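PDB 3GDE: DNA ligase from Archaeoglobus fulgidus, which is an ATP-dependent DNA ligase that probably seals nicks in double-stranded DNA during replication, recombination and repair. Local coordinates for residues V267-R272 against E286-S291; K290-G295 against E369-A374. All coordinates share one frame; numbering follows the deposited sequence.

Interaction 1: residues V267-R272 against E286-S291. With PO4 (phosphate ion), chain B.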
loop_
_atom_site.group_PDB
_atom_site.type_symbol
_atom_site.label_atom_id
_atom_site.label_comp_id
_atom_site.label_asym_id
_atom_site.label_seq_id
_atom_site.Cartn_x
_atom_site.Cartn_y
_atom_site.Cartn_z
ATOM N N VAL A 267 2.548 -22.769 0.548
ATOM C CA VAL A 267 3.391 -21.592 0.665
ATOM C C VAL A 267 2.556 -20.375 0.277
ATOM O O VAL A 267 1.786 -20.433 -0.684
ATOM C CB VAL A 267 4.617 -21.688 -0.296
ATOM C CG1 VAL A 267 5.450 -20.402 -0.292
ATOM C CG2 VAL A 267 5.494 -22.890 0.050
ATOM N N THR A 268 2.676 -19.299 1.051
ATOM C CA THR A 268 2.293 -17.964 0.584
ATOM C C THR A 268 3.500 -17.033 0.613
ATOM O O THR A 268 4.336 -17.099 1.527
ATOM C CB THR A 268 1.148 -17.318 1.400
ATOM O OG1 THR A 268 1.423 -17.443 2.794
ATOM C CG2 THR A 268 -0.210 -17.949 1.067
ATOM N N ILE A 269 3.584 -16.174 -0.397
ATOM C CA ILE A 269 4.645 -15.173 -0.491
ATOM C C ILE A 269 4.011 -13.792 -0.612
ATOM O O ILE A 269 3.163 -13.556 -1.479
ATOM C CB ILE A 269 5.594 -15.441 -1.699
ATOM C CG1 ILE A 269 6.157 -16.870 -1.650
ATOM C CG2 ILE A 269 6.734 -14.396 -1.755
ATOM C CD1 ILE A 269 6.933 -17.274 -2.892
ATOM N N TYR A 270 4.414 -12.897 0.279
ATOM C CA TYR A 270 3.977 -11.511 0.249
ATOM C C TYR A 270 5.122 -10.580 -0.125
ATOM O O TYR A 270 6.269 -10.791 0.283
ATOM C CB TYR A 270 3.388 -11.107 1.601
ATOM C CG TYR A 270 2.156 -11.893 1.953
ATOM C CD1 TYR A 270 0.916 -11.544 1.429
ATOM C CD2 TYR A 270 2.232 -12.996 2.802
ATOM C CE1 TYR A 270 -0.227 -12.281 1.735
ATOM C CE2 TYR A 270 1.100 -13.737 3.121
ATOM C CZ TYR A 270 -0.130 -13.368 2.583
ATOM O OH TYR A 270 -1.261 -14.086 2.897
ATOM N N SER A 271 4.807 -9.558 -0.906
ATOM C CA SER A 271 5.791 -8.560 -1.299
ATOM C C SER A 271 5.983 -7.501 -0.200
ATOM O O SER A 271 5.414 -7.608 0.891
ATOM C CB SER A 271 5.367 -7.913 -2.614
ATOM O OG SER A 271 4.172 -7.167 -2.437
ATOM N N ARG A 272 6.805 -6.493 -0.490
ATOM C CA ARG A 272 7.108 -5.396 0.438
ATOM C C ARG A 272 5.839 -4.680 0.886
ATOM O O ARG A 272 5.717 -4.317 2.052
ATOM C CB ARG A 272 8.136 -4.437 -0.216
ATOM C CG ARG A 272 8.258 -2.991 0.286
ATOM C CD ARG A 272 8.875 -2.807 1.674
ATOM N NE ARG A 272 7.799 -2.431 2.572
ATOM C CZ ARG A 272 7.589 -1.226 3.091
ATOM N NH1 ARG A 272 8.420 -0.212 2.891
ATOM N NH2 ARG A 272 6.530 -1.063 3.861
ATOM N N GLU A 286 8.403 -23.732 -5.160
ATOM C CA GLU A 286 8.927 -25.106 -5.183
ATOM C C GLU A 286 10.248 -25.244 -4.434
ATOM O O GLU A 286 10.432 -26.211 -3.688
ATOM C CB GLU A 286 9.066 -25.647 -6.611
ATOM C CG GLU A 286 7.755 -26.069 -7.261
ATOM C CD GLU A 286 7.012 -27.188 -6.516
ATOM O OE1 GLU A 286 5.775 -27.281 -6.689
ATOM O OE2 GLU A 286 7.642 -27.976 -5.774
ATOM N N GLU A 287 11.147 -24.270 -4.611
ATOM C CA GLU A 287 12.458 -24.281 -3.944
ATOM C C GLU A 287 12.336 -24.160 -2.435
ATOM O O GLU A 287 13.150 -24.713 -1.699
ATOM C CB GLU A 287 13.356 -23.159 -4.470
ATOM C CG GLU A 287 13.652 -23.238 -5.947
ATOM C CD GLU A 287 14.663 -24.316 -6.307
ATOM O OE1 GLU A 287 15.486 -24.697 -5.436
ATOM O OE2 GLU A 287 14.637 -24.767 -7.474
ATOM N N ILE A 288 11.331 -23.417 -1.983
ATOM C CA ILE A 288 11.017 -23.303 -0.559
ATOM C C ILE A 288 10.548 -24.652 0.025
ATOM O O ILE A 288 10.972 -25.055 1.115
ATOM C CB ILE A 288 9.990 -22.161 -0.330
ATOM C CG1 ILE A 288 10.723 -20.817 -0.277
ATOM C CG2 ILE A 288 9.164 -22.380 0.937
ATOM C CD1 ILE A 288 9.940 -19.661 -0.836
ATOM N N LYS A 289 9.701 -25.349 -0.727
ATOM C CA LYS A 289 9.181 -26.663 -0.325
ATOM C C LYS A 289 10.269 -27.723 -0.186
ATOM O O LYS A 289 10.174 -28.594 0.678
ATOM C CB LYS A 289 8.084 -27.133 -1.281
ATOM C CG LYS A 289 6.869 -26.225 -1.266
ATOM C CD LYS A 289 5.726 -26.760 -2.094
ATOM C CE LYS A 289 4.475 -25.958 -1.813
ATOM N NZ LYS A 289 3.363 -26.266 -2.761
ATOM N N LYS A 290 11.316 -27.642 -1.004
ATOM C CA LYS A 290 12.432 -28.579 -0.833
ATOM C C LYS A 290 13.552 -28.100 0.083
ATOM O O LYS A 290 14.217 -28.918 0.715
ATOM C CB LYS A 290 12.975 -29.123 -2.168
ATOM C CG LYS A 290 13.284 -28.107 -3.238
ATOM C CD LYS A 290 13.949 -28.787 -4.416
ATOM C CE LYS A 290 13.737 -28.003 -5.702
ATOM N NZ LYS A 290 14.599 -28.524 -6.808
ATOM N N SER A 291 13.742 -26.785 0.187
ATOM C CA SER A 291 14.897 -26.254 0.921
ATOM C C SER A 291 14.609 -25.739 2.328
ATOM O O SER A 291 15.534 -25.618 3.142
ATOM C CB SER A 291 15.615 -25.178 0.105
ATOM O OG SER A 291 15.991 -25.673 -1.175
HETATM P P PO4 B . 11.822 0.696 2.258
HETATM O O1 PO4 B . 11.515 -0.762 1.978
HETATM O O2 PO4 B . 12.807 0.737 3.396
HETATM O O3 PO4 B . 12.442 1.358 1.048
HETATM O O4 PO4 B . 10.550 1.403 2.635
HETATM O O HOH W 1 1.492 -23.872 -2.207
#
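Ile-288 is the first residue of helix segment 286-291 to meet segment 267-272, with both of its branches. Its CG2 lies 3.8 Å from Val-267 CG2, methyl against methyl, with the two side chains crossing at a slant. The other branch runs along the strand, where CD1 of Ile-288 makes a looser contact with CD1 of Ile-269 at 4.4 Å. Val-260, on the neighbouring strand 256-262, also touches Ile-288, while Val-285, one turn back on the helix, packs on both Val-267 and Ile-269.

Lys-289 comes next and works along its length. The chain, extended beyond CG, lies across the same Val-267 methyl: CG2 of that valine is 3.8 Å from Lys-289 CG and 3.7 Å from Lys-289 CE. Val-267 can present this methyl because CG1 takes the position anti to the backbone N (chi1 175°), with CG2 anti to the carbonyl carbon. The lysine's charged end then joins the backbone through one water, which accepts from Lys-289 NZ and from Val-267 N, each at 3.1 Å. At Ser-291 the helix keeps its regular bonding, the amide N donating to Glu-287 O.

At the far end of the strand segment, Arg-272 meets a phosphate ion, probably from the crystallisation liquor: NH1 is 2.7 Å from phosphate O4, which lies in the guanidinium plane at its edge, and gives a weak hydrogen bond to O1 (3.3 Å). Lys-420 and Arg-414 bind the same ion; all three residues are predicted ATP ligands, consistent with an anion pocket for nucleotide phosphate. The contact is a helix packed by aliphatic side chains on an antiparallel strand pair of the ligase adenylation domain, with segment 267-272 leading at its C-terminal end to this pocket.

Interaction 2: residues K290-G295 against E369-A374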
loop_
_atom_site.group_PDB
_atom_site.type_symbol
_atom_site.label_atom_id
_atom_site.label_comp_id
_atom_site.label_asym_id
_atom_site.label_seq_id
_atom_site.Cartn_x
_atom_site.Cartn_y
_atom_site.Cartn_z
ATOM N N LYS A 290 11.316 -27.642 -1.004
ATOM C CA LYS A 290 12.432 -28.579 -0.833
ATOM C C LYS A 290 13.552 -28.100 0.083
ATOM O O LYS A 290 14.217 -28.918 0.715
ATOM C CB LYS A 290 12.975 -29.123 -2.168
ATOM C CG LYS A 290 13.284 -28.107 -3.238
ATOM C CD LYS A 290 13.949 -28.787 -4.416
ATOM C CE LYS A 290 13.737 -28.003 -5.702
ATOM N NZ LYS A 290 14.599 -28.524 -6.808
ATOM N N SER A 291 13.742 -26.785 0.187
ATOM C CA SER A 291 14.897 -26.254 0.921
ATOM C C SER A 291 14.609 -25.739 2.328
ATOM O O SER A 291 15.534 -25.618 3.142
ATOM C CB SER A 291 15.615 -25.178 0.105
ATOM O OG SER A 291 15.991 -25.673 -1.175
ATOM N N VAL A 292 13.354 -25.408 2.628
ATOM C CA VAL A 292 13.079 -24.854 3.955
ATOM C C VAL A 292 12.242 -25.753 4.875
ATOM O O VAL A 292 11.359 -26.496 4.433
ATOM C CB VAL A 292 12.602 -23.345 3.933
ATOM C CG1 VAL A 292 13.250 -22.549 2.777
ATOM C CG2 VAL A 292 11.105 -23.221 3.891
ATOM N N LYS A 293 12.581 -25.697 6.156
ATOM C CA LYS A 293 11.904 -26.430 7.206
ATOM C C LYS A 293 10.491 -25.860 7.417
ATOM O O LYS A 293 10.332 -24.649 7.566
ATOM C CB LYS A 293 12.762 -26.339 8.470
ATOM C CG LYS A 293 12.280 -27.100 9.691
ATOM C CD LYS A 293 11.784 -26.142 10.793
ATOM C CE LYS A 293 12.895 -25.224 11.340
ATOM N NZ LYS A 293 14.002 -25.921 12.090
ATOM N N PRO A 294 9.458 -26.729 7.383
ATOM C CA PRO A 294 8.057 -26.305 7.518
ATOM C C PRO A 294 7.771 -25.671 8.876
ATOM O O PRO A 294 8.443 -25.988 9.852
ATOM C CB PRO A 294 7.278 -27.615 7.379
ATOM C CG PRO A 294 8.218 -28.554 6.680
ATOM C CD PRO A 294 9.566 -28.188 7.190
ATOM N N GLY A 295 6.787 -24.781 8.927
ATOM C CA GLY A 295 6.388 -24.128 10.182
ATOM C C GLY A 295 7.101 -22.814 10.451
ATOM O O GLY A 295 7.326 -22.453 11.607
ATOM N N GLU A 369 20.911 -23.914 -4.756
ATOM C CA GLU A 369 21.306 -22.947 -5.782
ATOM C C GLU A 369 20.336 -21.766 -5.845
ATOM O O GLU A 369 20.736 -20.647 -6.167
ATOM C CB GLU A 369 21.474 -23.607 -7.161
ATOM C CG GLU A 369 20.180 -24.120 -7.801
ATOM C CD GLU A 369 20.174 -24.032 -9.328
ATOM O OE1 GLU A 369 19.174 -24.489 -9.942
ATOM O OE2 GLU A 369 21.152 -23.501 -9.913
ATOM N N LYS A 370 19.069 -22.020 -5.522
ATOM C CA LYS A 370 18.027 -21.001 -5.629
ATOM C C LYS A 370 17.564 -20.411 -4.288
ATOM O O LYS A 370 16.837 -19.420 -4.280
ATOM C CB LYS A 370 16.831 -21.527 -6.430
ATOM C CG LYS A 370 17.125 -21.814 -7.898
ATOM C CD LYS A 370 15.848 -21.731 -8.739
ATOM C CE LYS A 370 16.058 -22.328 -10.129
ATOM N NZ LYS A 370 14.825 -22.273 -10.971
ATOM N N ILE A 371 17.983 -21.020 -3.176
ATOM C CA ILE A 371 17.639 -20.535 -1.827
ATOM C C ILE A 371 18.906 -20.357 -0.989
ATOM O O ILE A 371 19.609 -21.327 -0.698
ATOM C CB ILE A 371 16.643 -21.493 -1.067
ATOM C CG1 ILE A 371 15.308 -21.669 -1.817
ATOM C CG2 ILE A 371 16.429 -21.049 0.396
ATOM C CD1 ILE A 371 14.492 -20.387 -2.063
ATOM N N LYS A 372 19.188 -19.119 -0.595
ATOM C CA LYS A 372 20.394 -18.818 0.168
ATOM C C LYS A 372 20.084 -18.108 1.474
ATOM O O LYS A 372 19.017 -17.519 1.630
ATOM C CB LYS A 372 21.345 -17.947 -0.662
ATOM C CG LYS A 372 21.407 -18.286 -2.148
ATOM C CD LYS A 372 22.287 -19.492 -2.407
ATOM C CE LYS A 372 23.735 -19.097 -2.632
ATOM N NZ LYS A 372 24.438 -20.143 -3.438
ATOM N N LEU A 373 21.028 -18.185 2.405
ATOM C CA LEU A 373 21.078 -17.294 3.552
ATOM C C LEU A 373 21.914 -16.066 3.229
ATOM O O LEU A 373 22.944 -16.166 2.556
ATOM C CB LEU A 373 21.698 -17.997 4.757
ATOM C CG LEU A 373 20.811 -18.459 5.920
ATOM C CD1 LEU A 373 19.371 -18.653 5.493
ATOM C CD2 LEU A 373 21.376 -19.736 6.543
ATOM N N ALA A 374 21.467 -14.910 3.709
ATOM C CA ALA A 374 22.294 -13.717 3.684
ATOM C C ALA A 374 23.563 -13.998 4.485
ATOM O O ALA A 374 23.506 -14.506 5.609
ATOM C CB ALA A 374 21.547 -12.521 4.269
#
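Ser-291 and Ile-371 meet through carbon, and the contact is essentially apolar. The serine CB lies 4.0 Å from Ile-371 CB and equally close to its CG1. With chi1 of Ile-371 near -60°, CG1 is beside the backbone N and packs against the serine, while CG2 reaches Val-292, the residue after Ser-291, at its CG1 (4.2 Å). One isoleucine thus touches both the last residue of helix 282-291 and the first one beyond it. Val-365, Ala-337 and Phe-339 pack on Ile-371 as well, so the site is buried.

No hydrogen bond crosses between the two segments; several polar groups bond to other parts of the chain. Ser-291 OG is bonded to Ser-368 OG, just before segment 369-374, and Val-292 O accepts a hydrogen bond from Trp-262 NE1. The backbones of Lys-370 and Lys-372 bond to Ala-337, which ties the strand to its parallel neighbour 335-342.

What results is the end of a helix, where the chain turns out of helical geometry, packed on the beginning of strand 371-379, beside strand 335-342, in the adenylation domain.

Interactions 1 and 2 lie about 9 Å apart, centre to centre, in the adenylation domain, and both use helix 282-291. The chain passes along strand 268-271, through the helix and out along 290-295; strand 371-379 arrives much later in sequence. Segments 286-291 and 290-295 overlap at Lys-290 and Ser-291. The helix therefore meets two strands far apart in sequence, and the two patches adjoin: Glu-287 CB lies 3.6 Å from Ile-371 CG1, and Ile-288 CG1 is 4.2 Å from Ile-371 CD1. One helix thus packs on beta structure at both; other strands there, 296-306 and 335-342, carry the predicted ATP-binding residues Glu-301 and Phe-340.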